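Local atomic coordinates of uncharacterized protein (Bacteroides fragilis, PDB entry 3EWL), a protein that is of unknown function but carries, in this C-terminal part of the longer protein, a thioredoxin-like domain that may take part in thiol-disulfide chemistry. Residues A7-Y12 / N19-R24; V13-D18 / E77-A82; A68-E73 / V91-A96. All blocks are in the same frame, centred on the assembly; numbering follows the deposited sequence.

Contact 1. Residues A7-Y12 / N19-R24; sequences AADFTY and NSRMSR
Asp-9 reaches across to Ser-23 and takes hold of it with both carboxylate oxygens. Its CG lies trans to the backbone N (chi1 -157°), which swings the carboxylate over to the start of the 3-10 segment 22-24. There Asp-9 OD2 accepts a short bond from Ser-23 OG at 2.6 Å and Asp-9 OD1 accepts the backbone N of Ser-23 at 3.0 Å; each donor arrives from above the carboxylate plane. The guanidinium of Arg-21 presents a face to the same acid, with Arg-21 NH2 3.4 Å from Asp-9 OD2, a salt bridge of charges alone in which no N-H points at the oxygen.

Selenomethionine Met-22 turns the other way, toward the interior. Met-22 CB lies over one face of the Phe-10 ring, 4.2 Å from the centroid and offset toward the rim, a CH-pi contact, while bends at chi2 and chi3 carry Met-22 CE to within 3.9 Å of Ala-7 CB. Tyr-12 CD2 meets Ser-20 O obliquely at 3.4 Å, and the Tyr-12 hydroxyl ends beside Ser-20 CB; Leu-67 and Ile-69 of strand 64-70 also touch this tyrosine. Backbone bonds join Tyr-12 and Ser-20 in both directions, and Met-22 N bonds to Phe-10 O at 3.0 Å. The paired strands 11-13 and 19-21 form an antiparallel beta hairpin beside the central sheet of the thioredoxin-like fold.

Contact 2. Residues V13-D18 / E77-A82; sequences VTVHGD and EWATKA
Val-15 and Trp-78 meet through apolar contacts, and no hydrogen bond crosses between the 13-18 loop and helix 75-82. A single methyl of Val-15 does most of the work on the loop side: CG2 lies 4.1 Å from Ala-82 CB, 4.2 Å from Ala-79 CB and 4.1 Å from Trp-78 CH2. It thus touches three residues on the side of the helix that faces the loop. The CG1 methyl of Val-15 instead lies over the centre of one face of the His-16 ring, within the loop.

Contacts of the indole with the loop backbone form a second group. A chi1 of 168° turns the Trp-78 side chain off the helix, and the six-membered end of the indole is directed at the loop. Trp-78 CH2 approaches Val-13 O at 3.5 Å, obliquely to the ring, whereas Thr-14 C lies at the ring edge, near its plane. Val-13 CG1 is a more distant apolar neighbour of the same CH2.

Polar bonds keep the loop in shape from within. A type I beta turn runs from Thr-14 to Gly-17, closed by Gly-17 N to Thr-14 O at 2.8 Å. Thr-14 OG1 donates to Asp-18 OD1 at 2.8 Å, reaching the oxygen from well above the carboxylate plane, and Thr-14 N bonds to Asp-18 O.

The contact lies at the surface, where the turn between strands 11-13 and 19-21 meets helix 75-82. Strand 90-93 adjoins both partners: Val-13 pairs through its backbone with Trp-93, and Trp-78 and Ala-82 pack on Val-91.

Contact 3. Residues A68-E73 / V91-A96; sequences AIYPDE and VGWNKA
Trp-93 lies beside Tyr-70 in the next strand and reaches past it to the backbone of Asp-72. From CB, a chi1 of 169° sends the five-membered ring alongside the loop that follows strand 64-70. Trp-93 CD1 comes 3.6 Å from Tyr-70 CD2; the two rings are tilted by 28° and slid so far apart that they barely overlap. The same Trp-93 CD1 lies 3.5 Å from Tyr-70 O, at the indole edge. One atom further, Trp-93 NE1 donates to Asp-72 O at 2.8 Å, the acceptor lying in the indole plane, and Trp-93 CE2 is still 4.0 Å from Asp-72 O. Lys-95 CA sits over one face of the indole, whose ring also meets that of Trp-78.

Strands 64-70 and 90-93 run parallel, the two strands of a beta-alpha-beta unit connected by helix 75-82 within the thioredoxin-like sheet. Gly-92 N to Ala-68 O, Tyr-70 N to Gly-92 O and Asn-94 N to Tyr-70 O bond them.

Beyond the strand ends, one water donates to both Pro-71 O and Asn-94 OD1, the latter at 2.7 Å. Asn-94 ND2 bonds to Asp-98 and Asn-94 OD1 accepts from Ile-99 N, while Asp-72 forms a salt bridge with Arg-100.

How the contacts relate
Contact 3 is the buried one, joining two parallel strands of the central sheet; contact 1 is partly buried, and contact 2 lies at the surface. Contacts 1 and 2 share the hairpin, contact 1 pairing its strands and contact 2 setting its turn against helix 75-82. That helix also connects the two strands of contact 3. Chemistry follows place: contact 1 combines sheet bonds with a charged cluster on one side and apolar packing on the other, contact 2 has no hydrogen bond between its segments and rests on methyl and indole packing, and contact 3 relies on backbone bonds, an indole N-H and water. Thr-11 O and Asn-94 ND2 join contacts 1 and 3 by a probable hydrogen bond.

Contact 1. Residues A7-Y12 / N19-R24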
loop_
_atom_site.group_PDB
_atom_site.type_symbol
_atom_site.label_atom_id
_atom_site.label_comp_id
_atom_site.label_asym_id
_atom_site.label_seq_id
_atom_site.Cartn_x
_atom_site.Cartn_y
_atom_site.Cartn_z
ATOM N N ALA A 7 -3.994 -8.757 8.988
ATOM C CA ALA A 7 -3.542 -7.390 8.841
ATOM C C ALA A 7 -4.565 -6.482 9.536
ATOM O O ALA A 7 -5.774 -6.696 9.382
ATOM C CB ALA A 7 -3.457 -7.053 7.387
ATOM N N ALA A 8 -4.091 -5.534 10.357
ATOM C CA ALA A 8 -4.983 -4.536 10.959
ATOM C C ALA A 8 -5.811 -3.748 9.913
ATOM O O ALA A 8 -5.295 -3.261 8.899
ATOM C CB ALA A 8 -4.212 -3.569 11.868
ATOM N N ASP A 9 -7.113 -3.646 10.178
ATOM C CA ASP A 9 -8.021 -2.905 9.334
ATOM C C ASP A 9 -8.013 -1.421 9.711
ATOM O O ASP A 9 -7.765 -1.048 10.878
ATOM C CB ASP A 9 -9.423 -3.518 9.454
ATOM C CG ASP A 9 -10.305 -3.221 8.252
ATOM O OD1 ASP A 9 -9.775 -2.689 7.235
ATOM O OD2 ASP A 9 -11.539 -3.518 8.328
ATOM N N PHE A 10 -8.257 -0.579 8.719
ATOM C CA PHE A 10 -8.349 0.881 8.902
ATOM C C PHE A 10 -9.175 1.475 7.769
ATOM O O PHE A 10 -9.409 0.822 6.740
ATOM C CB PHE A 10 -6.949 1.523 8.867
ATOM C CG PHE A 10 -6.142 1.116 7.679
ATOM C CD1 PHE A 10 -6.132 1.894 6.516
ATOM C CD2 PHE A 10 -5.383 -0.049 7.714
ATOM C CE1 PHE A 10 -5.386 1.502 5.409
ATOM C CE2 PHE A 10 -4.636 -0.463 6.579
ATOM C CZ PHE A 10 -4.639 0.321 5.448
ATOM N N THR A 11 -9.572 2.732 7.936
ATOM C CA THR A 11 -10.291 3.423 6.880
ATOM C C THR A 11 -9.352 4.378 6.147
ATOM O O THR A 11 -8.271 4.718 6.658
ATOM C CB THR A 11 -11.478 4.209 7.449
ATOM O OG1 THR A 11 -11.000 5.074 8.481
ATOM C CG2 THR A 11 -12.523 3.230 8.057
ATOM N N TYR A 12 -9.767 4.836 4.969
ATOM C CA TYR A 12 -8.978 5.794 4.204
ATOM C C TYR A 12 -9.904 6.539 3.279
ATOM O O TYR A 12 -11.030 6.087 3.016
ATOM C CB TYR A 12 -7.856 5.103 3.400
ATOM C CG TYR A 12 -8.361 4.112 2.401
ATOM C CD1 TYR A 12 -8.608 4.494 1.080
ATOM C CD2 TYR A 12 -8.603 2.771 2.763
ATOM C CE1 TYR A 12 -9.111 3.583 0.142
ATOM C CE2 TYR A 12 -9.121 1.840 1.828
ATOM C CZ TYR A 12 -9.367 2.259 0.530
ATOM O OH TYR A 12 -9.848 1.374 -0.381
ATOM N N ASN A 19 -14.533 6.952 0.713
ATOM C CA ASN A 19 -14.074 6.418 1.990
ATOM C C ASN A 19 -14.329 4.942 1.992
ATOM O O ASN A 19 -15.418 4.495 1.612
ATOM C CB ASN A 19 -14.844 7.009 3.165
ATOM C CG ASN A 19 -14.266 8.323 3.656
ATOM O OD1 ASN A 19 -14.143 9.284 2.894
ATOM N ND2 ASN A 19 -13.951 8.384 4.950
ATOM N N SER A 20 -13.340 4.171 2.404
ATOM C CA SER A 20 -13.569 2.747 2.537
ATOM C C SER A 20 -12.653 2.144 3.593
ATOM O O SER A 20 -11.713 2.792 4.082
ATOM C CB SER A 20 -13.402 2.017 1.184
ATOM O OG SER A 20 -14.066 0.745 1.194
ATOM N N ARG A 21 -12.960 0.903 3.947
ATOM C CA ARG A 21 -12.135 0.127 4.832
ATOM C C ARG A 21 -11.249 -0.747 3.949
ATOM O O ARG A 21 -11.677 -1.219 2.907
ATOM C CB ARG A 21 -13.022 -0.726 5.727
ATOM C CG ARG A 21 -12.773 -0.532 7.193
ATOM C CD ARG A 21 -14.064 -0.634 7.980
ATOM N NE ARG A 21 -13.771 -0.464 9.406
ATOM C CZ ARG A 21 -13.915 -1.417 10.332
ATOM N NH1 ARG A 21 -13.615 -1.157 11.594
ATOM N NH2 ARG A 21 -14.380 -2.626 10.014
HETATM N N MSE A 22 -10.010 -0.932 4.366
HETATM C CA MSE A 22 -9.086 -1.797 3.650
HETATM C C MSE A 22 -9.690 -3.173 3.415
HETATM O O MSE A 22 -9.539 -3.740 2.327
HETATM C CB MSE A 22 -7.764 -1.906 4.403
HETATM C CG MSE A 22 -6.733 -2.734 3.674
HETATM SE SE MSE A 22 -6.734 -4.573 4.328
HETATM C CE MSE A 22 -5.684 -4.130 5.948
ATOM N N SER A 23 -10.357 -3.711 4.432
ATOM C CA SER A 23 -10.855 -5.094 4.400
ATOM C C SER A 23 -11.919 -5.239 3.327
ATOM O O SER A 23 -12.163 -6.338 2.885
ATOM C CB SER A 23 -11.440 -5.529 5.753
ATOM O OG SER A 23 -12.472 -4.637 6.160
ATOM N N ARG A 24 -12.521 -4.130 2.908
ATOM C CA ARG A 24 -13.583 -4.151 1.912
ATOM C C ARG A 24 -13.042 -4.237 0.501
ATOM O O ARG A 24 -13.819 -4.424 -0.455
ATOM C CB ARG A 24 -14.473 -2.901 2.012
ATOM C CG ARG A 24 -15.080 -2.708 3.388
ATOM C CD ARG A 24 -16.309 -3.532 3.565
ATOM N NE ARG A 24 -17.501 -2.684 3.511
ATOM C CZ ARG A 24 -18.054 -2.088 4.566
ATOM N NH1 ARG A 24 -17.530 -2.236 5.788
ATOM N NH2 ARG A 24 -19.142 -1.342 4.396
#

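Contact 2. Residues V13-D18 / E77-A82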
loop_
_atom_site.group_PDB
_atom_site.type_symbol
_atom_site.label_atom_id
_atom_site.label_comp_id
_atom_site.label_asym_id
_atom_site.label_seq_id
_atom_site.Cartn_x
_atom_site.Cartn_y
_atom_site.Cartn_z
ATOM N N VAL A 13 -9.428 7.679 2.783
ATOM C CA VAL A 13 -10.119 8.413 1.734
ATOM C C VAL A 13 -9.191 8.555 0.545
ATOM O O VAL A 13 -7.951 8.571 0.695
ATOM C CB VAL A 13 -10.648 9.785 2.217
ATOM C CG1 VAL A 13 -9.490 10.740 2.567
ATOM C CG2 VAL A 13 -11.635 10.372 1.164
ATOM N N THR A 14 -9.787 8.568 -0.643
ATOM C CA THR A 14 -9.041 8.897 -1.841
ATOM C C THR A 14 -9.394 10.308 -2.289
ATOM O O THR A 14 -10.355 10.942 -1.810
ATOM C CB THR A 14 -9.309 7.926 -2.997
ATOM O OG1 THR A 14 -10.628 8.159 -3.501
ATOM C CG2 THR A 14 -9.200 6.504 -2.531
ATOM N N VAL A 15 -8.611 10.784 -3.239
ATOM C CA VAL A 15 -8.819 12.077 -3.794
ATOM C C VAL A 15 -10.183 12.194 -4.503
ATOM O O VAL A 15 -10.767 13.263 -4.542
ATOM C CB VAL A 15 -7.624 12.395 -4.703
ATOM C CG1 VAL A 15 -8.067 12.920 -6.022
ATOM C CG2 VAL A 15 -6.638 13.296 -3.950
ATOM N N HIS A 16 -10.701 11.083 -5.003
ATOM C CA HIS A 16 -12.027 11.056 -5.587
ATOM C C HIS A 16 -13.117 10.868 -4.545
ATOM O O HIS A 16 -14.266 10.562 -4.874
ATOM C CB HIS A 16 -12.060 10.005 -6.686
ATOM C CG HIS A 16 -11.012 10.247 -7.718
ATOM N ND1 HIS A 16 -9.791 9.608 -7.701
ATOM C CD2 HIS A 16 -10.958 11.139 -8.736
ATOM C CE1 HIS A 16 -9.049 10.057 -8.701
ATOM N NE2 HIS A 16 -9.733 10.990 -9.345
ATOM N N GLY A 17 -12.740 11.064 -3.288
ATOM C CA GLY A 17 -13.674 11.148 -2.180
ATOM C C GLY A 17 -14.346 9.872 -1.737
ATOM O O GLY A 17 -15.293 9.895 -0.947
ATOM N N ASP A 18 -13.896 8.743 -2.238
ATOM C CA ASP A 18 -14.418 7.521 -1.661
ATOM C C ASP A 18 -13.724 7.118 -0.338
ATOM O O ASP A 18 -12.495 7.034 -0.275
ATOM C CB ASP A 18 -14.531 6.361 -2.673
ATOM C CG ASP A 18 -13.619 6.508 -3.893
ATOM O OD1 ASP A 18 -12.466 6.038 -3.809
ATOM O OD2 ASP A 18 -14.079 7.007 -4.954
ATOM N N GLU A 77 -0.326 18.418 0.860
ATOM C CA GLU A 77 0.781 17.847 0.105
ATOM C C GLU A 77 0.472 16.430 -0.451
ATOM O O GLU A 77 0.778 16.115 -1.595
ATOM C CB GLU A 77 1.987 17.761 1.027
ATOM C CG GLU A 77 3.327 17.857 0.330
ATOM C CD GLU A 77 4.043 19.204 0.595
ATOM O OE1 GLU A 77 3.649 20.239 -0.016
ATOM O OE2 GLU A 77 5.013 19.220 1.414
ATOM N N TRP A 78 -0.102 15.579 0.402
ATOM C CA TRP A 78 -0.614 14.263 0.006
ATOM C C TRP A 78 -1.512 14.336 -1.232
ATOM O O TRP A 78 -1.254 13.684 -2.232
ATOM C CB TRP A 78 -1.438 13.654 1.150
ATOM C CG TRP A 78 -2.209 12.431 0.657
ATOM C CD1 TRP A 78 -1.682 11.239 0.314
ATOM C CD2 TRP A 78 -3.620 12.338 0.400
ATOM N NE1 TRP A 78 -2.660 10.399 -0.158
ATOM C CE2 TRP A 78 -3.866 11.039 -0.086
ATOM C CE3 TRP A 78 -4.701 13.225 0.544
ATOM C CZ2 TRP A 78 -5.148 10.590 -0.429
ATOM C CZ3 TRP A 78 -5.981 12.784 0.184
ATOM C CH2 TRP A 78 -6.188 11.478 -0.289
ATOM N N ALA A 79 -2.565 15.143 -1.144
ATOM C CA ALA A 79 -3.509 15.333 -2.259
ATOM C C ALA A 79 -2.852 15.849 -3.561
ATOM O O ALA A 79 -3.083 15.307 -4.654
ATOM C CB ALA A 79 -4.628 16.262 -1.831
ATOM N N THR A 80 -2.040 16.881 -3.457
ATOM C CA THR A 80 -1.357 17.410 -4.637
ATOM C C THR A 80 -0.623 16.284 -5.387
ATOM O O THR A 80 -0.660 16.192 -6.631
ATOM C CB THR A 80 -0.369 18.530 -4.222
ATOM O OG1 THR A 80 -1.116 19.657 -3.758
ATOM C CG2 THR A 80 0.506 19.004 -5.406
ATOM N N LYS A 81 0.054 15.431 -4.627
ATOM C CA LYS A 81 0.927 14.427 -5.228
ATOM C C LYS A 81 0.227 13.120 -5.529
ATOM O O LYS A 81 0.744 12.296 -6.274
ATOM C CB LYS A 81 2.131 14.170 -4.331
ATOM C CG LYS A 81 2.971 15.412 -4.066
ATOM C CD LYS A 81 3.772 15.705 -5.277
ATOM C CE LYS A 81 5.167 15.979 -4.852
ATOM N NZ LYS A 81 5.242 17.467 -4.719
ATOM N N ALA A 82 -0.961 12.933 -4.965
ATOM C CA ALA A 82 -1.647 11.648 -5.104
ATOM C C ALA A 82 -1.886 11.347 -6.571
ATOM O O ALA A 82 -1.799 10.242 -7.005
ATOM C CB ALA A 82 -2.952 11.656 -4.323
#

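Contact 3. Residues A68-E73 / V91-A96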
loop_
_atom_site.group_PDB
_atom_site.type_symbol
_atom_site.label_atom_id
_atom_site.label_comp_id
_atom_site.label_asym_id
_atom_site.label_seq_id
_atom_site.Cartn_x
_atom_site.Cartn_y
_atom_site.Cartn_z
ATOM N N ALA A 68 -1.901 2.150 -1.650
ATOM C CA ALA A 68 -0.893 3.079 -1.200
ATOM C C ALA A 68 -1.565 4.012 -0.194
ATOM O O ALA A 68 -2.574 4.713 -0.511
ATOM C CB ALA A 68 -0.324 3.859 -2.437
ATOM N N ILE A 69 -1.004 4.032 1.007
ATOM C CA ILE A 69 -1.577 4.722 2.117
ATOM C C ILE A 69 -0.607 5.737 2.729
ATOM O O ILE A 69 0.523 5.378 3.127
ATOM C CB ILE A 69 -2.000 3.695 3.232
ATOM C CG1 ILE A 69 -3.085 2.745 2.700
ATOM C CG2 ILE A 69 -2.516 4.418 4.481
ATOM C CD1 ILE A 69 -4.445 3.503 2.271
ATOM N N TYR A 70 -1.053 6.988 2.840
ATOM C CA TYR A 70 -0.295 8.020 3.585
ATOM C C TYR A 70 -0.873 8.069 4.998
ATOM O O TYR A 70 -2.067 8.222 5.153
ATOM C CB TYR A 70 -0.426 9.377 2.897
ATOM C CG TYR A 70 0.211 10.527 3.668
ATOM C CD1 TYR A 70 1.581 10.511 4.036
ATOM C CD2 TYR A 70 -0.550 11.640 4.004
ATOM C CE1 TYR A 70 2.142 11.579 4.755
ATOM C CE2 TYR A 70 -0.006 12.711 4.703
ATOM C CZ TYR A 70 1.328 12.696 5.059
ATOM O OH TYR A 70 1.810 13.799 5.763
ATOM N N PRO A 71 -0.027 7.879 6.033
ATOM C CA PRO A 71 -0.510 7.738 7.396
ATOM C C PRO A 71 -0.381 8.982 8.246
ATOM O O PRO A 71 -0.863 8.969 9.392
ATOM C CB PRO A 71 0.378 6.638 7.986
ATOM C CG PRO A 71 1.656 6.736 7.204
ATOM C CD PRO A 71 1.373 7.407 5.875
ATOM N N ASP A 72 0.230 10.041 7.702
ATOM C CA ASP A 72 0.532 11.230 8.513
ATOM C C ASP A 72 -0.423 12.396 8.240
ATOM O O ASP A 72 -1.570 12.141 7.798
ATOM C CB ASP A 72 2.031 11.543 8.480
ATOM C CG ASP A 72 2.854 10.375 9.080
ATOM O OD1 ASP A 72 2.514 9.976 10.215
ATOM O OD2 ASP A 72 3.781 9.808 8.432
ATOM N N GLU A 73 -0.010 13.634 8.522
ATOM C CA GLU A 73 -1.003 14.716 8.671
ATOM C C GLU A 73 -1.021 15.813 7.613
ATOM O O GLU A 73 -1.947 16.646 7.565
ATOM C CB GLU A 73 -0.906 15.312 10.070
ATOM C CG GLU A 73 -1.914 14.641 11.010
ATOM C CD GLU A 73 -1.660 14.924 12.471
ATOM O OE1 GLU A 73 -1.338 16.087 12.822
ATOM O OE2 GLU A 73 -1.792 13.972 13.279
ATOM N N VAL A 91 -4.920 5.096 -4.059
ATOM C CA VAL A 91 -4.079 6.012 -3.297
ATOM C C VAL A 91 -4.944 6.636 -2.204
ATOM O O VAL A 91 -5.940 7.303 -2.530
ATOM C CB VAL A 91 -3.527 7.109 -4.220
ATOM C CG1 VAL A 91 -2.706 8.130 -3.412
ATOM C CG2 VAL A 91 -2.708 6.466 -5.311
ATOM N N GLY A 92 -4.605 6.393 -0.931
ATOM C CA GLY A 92 -5.471 6.796 0.182
ATOM C C GLY A 92 -4.759 7.506 1.321
ATOM O O GLY A 92 -3.571 7.340 1.496
ATOM N N TRP A 93 -5.496 8.300 2.088
ATOM C CA TRP A 93 -4.987 8.956 3.283
ATOM C C TRP A 93 -5.781 8.409 4.456
ATOM O O TRP A 93 -6.995 8.438 4.421
ATOM C CB TRP A 93 -5.200 10.492 3.189
ATOM C CG TRP A 93 -4.950 11.292 4.474
ATOM C CD1 TRP A 93 -3.881 11.178 5.306
ATOM C CD2 TRP A 93 -5.762 12.354 5.013
ATOM N NE1 TRP A 93 -3.983 12.076 6.338
ATOM C CE2 TRP A 93 -5.124 12.811 6.185
ATOM C CE3 TRP A 93 -6.966 12.970 4.607
ATOM C CZ2 TRP A 93 -5.658 13.850 6.991
ATOM C CZ3 TRP A 93 -7.510 13.989 5.399
ATOM C CH2 TRP A 93 -6.851 14.423 6.582
ATOM N N ASN A 94 -5.095 7.952 5.499
ATOM C CA ASN A 94 -5.727 7.496 6.750
ATOM C C ASN A 94 -6.184 8.720 7.542
ATOM O O ASN A 94 -5.542 9.110 8.511
ATOM C CB ASN A 94 -4.731 6.646 7.545
ATOM C CG ASN A 94 -5.309 6.062 8.854
ATOM O OD1 ASN A 94 -4.667 6.163 9.911
ATOM N ND2 ASN A 94 -6.512 5.432 8.785
ATOM N N LYS A 95 -7.263 9.344 7.071
ATOM C CA LYS A 95 -7.819 10.593 7.634
ATOM C C LYS A 95 -8.105 10.382 9.121
ATOM O O LYS A 95 -7.831 11.277 9.936
ATOM C CB LYS A 95 -9.101 10.968 6.868
ATOM C CG LYS A 95 -9.833 12.291 7.232
ATOM C CD LYS A 95 -10.983 12.531 6.219
ATOM C CE LYS A 95 -11.832 13.794 6.534
ATOM N NZ LYS A 95 -12.488 13.686 7.923
ATOM N N ALA A 96 -8.591 9.194 9.479
ATOM C CA ALA A 96 -8.860 8.880 10.898
ATOM C C ALA A 96 -7.614 8.988 11.806
ATOM O O ALA A 96 -7.759 9.270 12.992
ATOM C CB ALA A 96 -9.566 7.522 11.053
HETATM O O HOH W 1 -2.546 7.496 10.833
HETATM O O HOH W 2 -3.531 10.903 9.511
#